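Local coordinates for acylneuraminate lyase (Mycoplasma synoviae, PDB 4N4P), which belongs to the dihydrodipicolinate synthetase family, whose members fold as a TIM barrel, at residues A[247-250]-A[251-255]. Numbering follows the deposited sequence.
Sequences DLIS and KGLMQ
Leu253 reaches back across the turn to Leu248 and Ile249, and its CD1 makes both contacts. The side chain leaves CA with CG anti to the backbone N (chi1 174°), which carries the isopropyl end toward the preceding helix. There CD1 of Leu253 lies 3.8 Å from CD2 of Leu248, and it sits equally close, 3.8 Å, to the branch methyl CG2 of Ile249, while the CG1-CD1 arm of Ile249 extends in another direction. Leu248 is the buried member of the three and also packs on Leu257 and Ile260 of the next helix.

The backbone between these side chains is a tight link between two helices: helix 231-248 ends, a type I beta turn runs from Leu248 to Lys251, and Gly252 takes the N-cap position of helix 253-263. Both helices belong to the helical part that follows the last strand of the TIM barrel, and helix 280-294 packs beside the turn.

On the polar side, Ser250 turns back onto the end of the first helix. Ser250 OG bonds to Asp247 O at 2.7 Å, 18° from the carbonyl plane, and Ser250 N reaches the same oxygen at 3.1 Å, so two donors grip one carbonyl. Lys251 CB lies 3.5 Å from the carbonyl carbon C of Ser250, and Lys251 CG 3.5 Å from Ser250 O. The chain then stays extended until a bend at chi4 (-51°) sets Lys251 NZ 3.1 Å from a water, which in turn donates to Ser250 O at 2.7 Å. The stronger partner of NZ is the carboxylate of Glu282, with which it forms a salt bridge.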
ATOM      1  N   ASP A 247     -25.221  -0.411  -3.340  1.00  9.06           N
ATOM      2  CA  ASP A 247     -26.209  -1.362  -3.884  1.00  9.42           C
ATOM      3  C   ASP A 247     -26.044  -1.437  -5.397  1.00  9.38           C
ATOM      4  O   ASP A 247     -26.054  -2.532  -5.986  1.00  9.19           O
ATOM      5  CB  ASP A 247     -27.659  -0.965  -3.498  1.00  9.44           C
ATOM      6  CG  ASP A 247     -28.083  -1.498  -2.142  1.00 10.65           C
ATOM      7  OD1 ASP A 247     -27.436  -2.409  -1.600  1.00 14.26           O
ATOM      8  OD2 ASP A 247     -29.123  -1.051  -1.641  1.00 13.88           O
ATOM      9  N   LEU A 248     -25.892  -0.277  -6.033  1.00  8.30           N
ATOM     10  CA  LEU A 248     -25.747  -0.215  -7.500  1.00  8.42           C
ATOM     11  C   LEU A 248     -24.579  -1.061  -7.996  1.00  9.05           C
ATOM     12  O   LEU A 248     -24.718  -1.830  -8.961  1.00  7.96           O
ATOM     13  CB  LEU A 248     -25.546   1.243  -7.940  1.00  7.78           C
ATOM     14  CG  LEU A 248     -25.339   1.487  -9.438  1.00  8.30           C
ATOM     15  CD1 LEU A 248     -26.610   1.116 -10.224  1.00  7.58           C
ATOM     16  CD2 LEU A 248     -24.950   2.951  -9.673  1.00  8.62           C
ATOM     17  N   ILE A 249     -23.435  -0.927  -7.321  1.00  9.76           N
ATOM     18  CA  ILE A 249     -22.212  -1.589  -7.778  1.00 11.71           C
ATOM     19  C   ILE A 249     -22.077  -2.991  -7.218  1.00 12.99           C
ATOM     20  O   ILE A 249     -21.011  -3.620  -7.352  1.00 14.55           O
ATOM     21  CB  ILE A 249     -20.930  -0.750  -7.504  1.00 11.85           C
ATOM     22  CG1 ILE A 249     -20.723  -0.570  -5.989  1.00 12.24           C
ATOM     23  CG2 ILE A 249     -21.020   0.601  -8.250  1.00 12.71           C
ATOM     24  CD1 ILE A 249     -19.453   0.199  -5.602  1.00 15.00           C
ATOM     25  N   SER A 250     -23.134  -3.522  -6.617  1.00 13.49           N
ATOM     26  CA  SER A 250     -23.073  -4.940  -6.255  1.00 14.39           C
ATOM     27  C   SER A 250     -23.113  -5.806  -7.523  1.00 14.46           C
ATOM     28  O   SER A 250     -22.821  -7.001  -7.482  1.00 13.99           O
ATOM     29  CB  SER A 250     -24.154  -5.320  -5.240  1.00 15.07           C
ATOM     30  OG  SER A 250     -25.427  -5.144  -5.811  1.00 16.74           O
ATOM     31  N   LYS A 251     -23.473  -5.202  -8.653  1.00 13.32           N
ATOM     32  CA  LYS A 251     -23.238  -5.820  -9.960  1.00 12.86           C
ATOM     33  C   LYS A 251     -22.441  -4.786 -10.754  1.00 12.90           C
ATOM     34  O   LYS A 251     -22.301  -3.652 -10.302  1.00 12.88           O
ATOM     35  CB  LYS A 251     -24.542  -6.193 -10.652  1.00 14.00           C
ATOM     36  CG  LYS A 251     -25.293  -7.350  -9.907  1.00 14.09           C
ATOM     37  CD  LYS A 251     -26.432  -7.895 -10.707  1.00 18.81           C
ATOM     38  CE  LYS A 251     -27.349  -8.791  -9.863  1.00 18.33           C
ATOM     39  NZ  LYS A 251     -26.635  -9.863  -9.099  1.00 18.29           N
ATOM     40  N   GLY A 252     -21.928  -5.163 -11.913  1.00 11.78           N
ATOM     41  CA  GLY A 252     -21.093  -4.262 -12.687  1.00 11.01           C
ATOM     42  C   GLY A 252     -21.715  -2.883 -12.840  1.00 10.57           C
ATOM     43  O   GLY A 252     -22.888  -2.769 -13.141  1.00 10.45           O
ATOM     44  N   LEU A 253     -20.909  -1.840 -12.661  1.00  9.86           N
ATOM     45  CA  LEU A 253     -21.412  -0.466 -12.708  1.00  9.49           C
ATOM     46  C   LEU A 253     -22.065  -0.128 -14.051  1.00  9.35           C
ATOM     47  O   LEU A 253     -23.238   0.264 -14.096  1.00  9.25           O
ATOM     48  CB  LEU A 253     -20.282   0.523 -12.405  1.00  9.64           C
ATOM     49  CG  LEU A 253     -20.643   2.008 -12.574  1.00  9.52           C
ATOM     50  CD1 LEU A 253     -21.717   2.445 -11.538  1.00 10.78           C
ATOM     51  CD2 LEU A 253     -19.364   2.881 -12.492  1.00 12.36           C
ATOM     52  N   MET A 254     -21.314  -0.266 -15.143  1.00  9.23           N
ATOM     53  CA  MET A 254     -21.863   0.141 -16.456  1.00 10.51           C
ATOM     54  C   MET A 254     -23.049  -0.732 -16.877  1.00 10.93           C
ATOM     55  O   MET A 254     -24.039  -0.221 -17.432  1.00  9.91           O
ATOM     56  CB  MET A 254     -20.773   0.166 -17.532  1.00 10.45           C
ATOM     57  CG  MET A 254     -20.001   1.497 -17.543  1.00 12.28           C
ATOM     58  SD  MET A 254     -18.765   1.567 -16.244  1.00 15.43           S
ATOM     59  CE  MET A 254     -17.479   0.679 -17.143  1.00 16.73           C
ATOM     60  N   GLN A 255     -22.960  -2.035 -16.578  1.00 10.18           N
ATOM     61  CA  GLN A 255     -24.065  -2.958 -16.872  1.00 10.10           C
ATOM     62  C   GLN A 255     -25.322  -2.538 -16.121  1.00  9.92           C
ATOM     63  O   GLN A 255     -26.421  -2.607 -16.671  1.00  9.76           O
ATOM     64  CB  GLN A 255     -23.715  -4.395 -16.466  1.00  9.76           C
ATOM     65  CG  GLN A 255     -22.484  -4.983 -17.192  1.00 11.59           C
ATOM     66  CD  GLN A 255     -21.202  -4.811 -16.393  1.00 13.44           C
ATOM     67  OE1 GLN A 255     -20.994  -3.769 -15.773  1.00 13.21           O
ATOM     68  NE2 GLN A 255     -20.331  -5.845 -16.396  1.00 12.22           N
TER
HETATM   69  O   HOH W   1     -24.297  -9.237  -7.188  1.00 25.53           O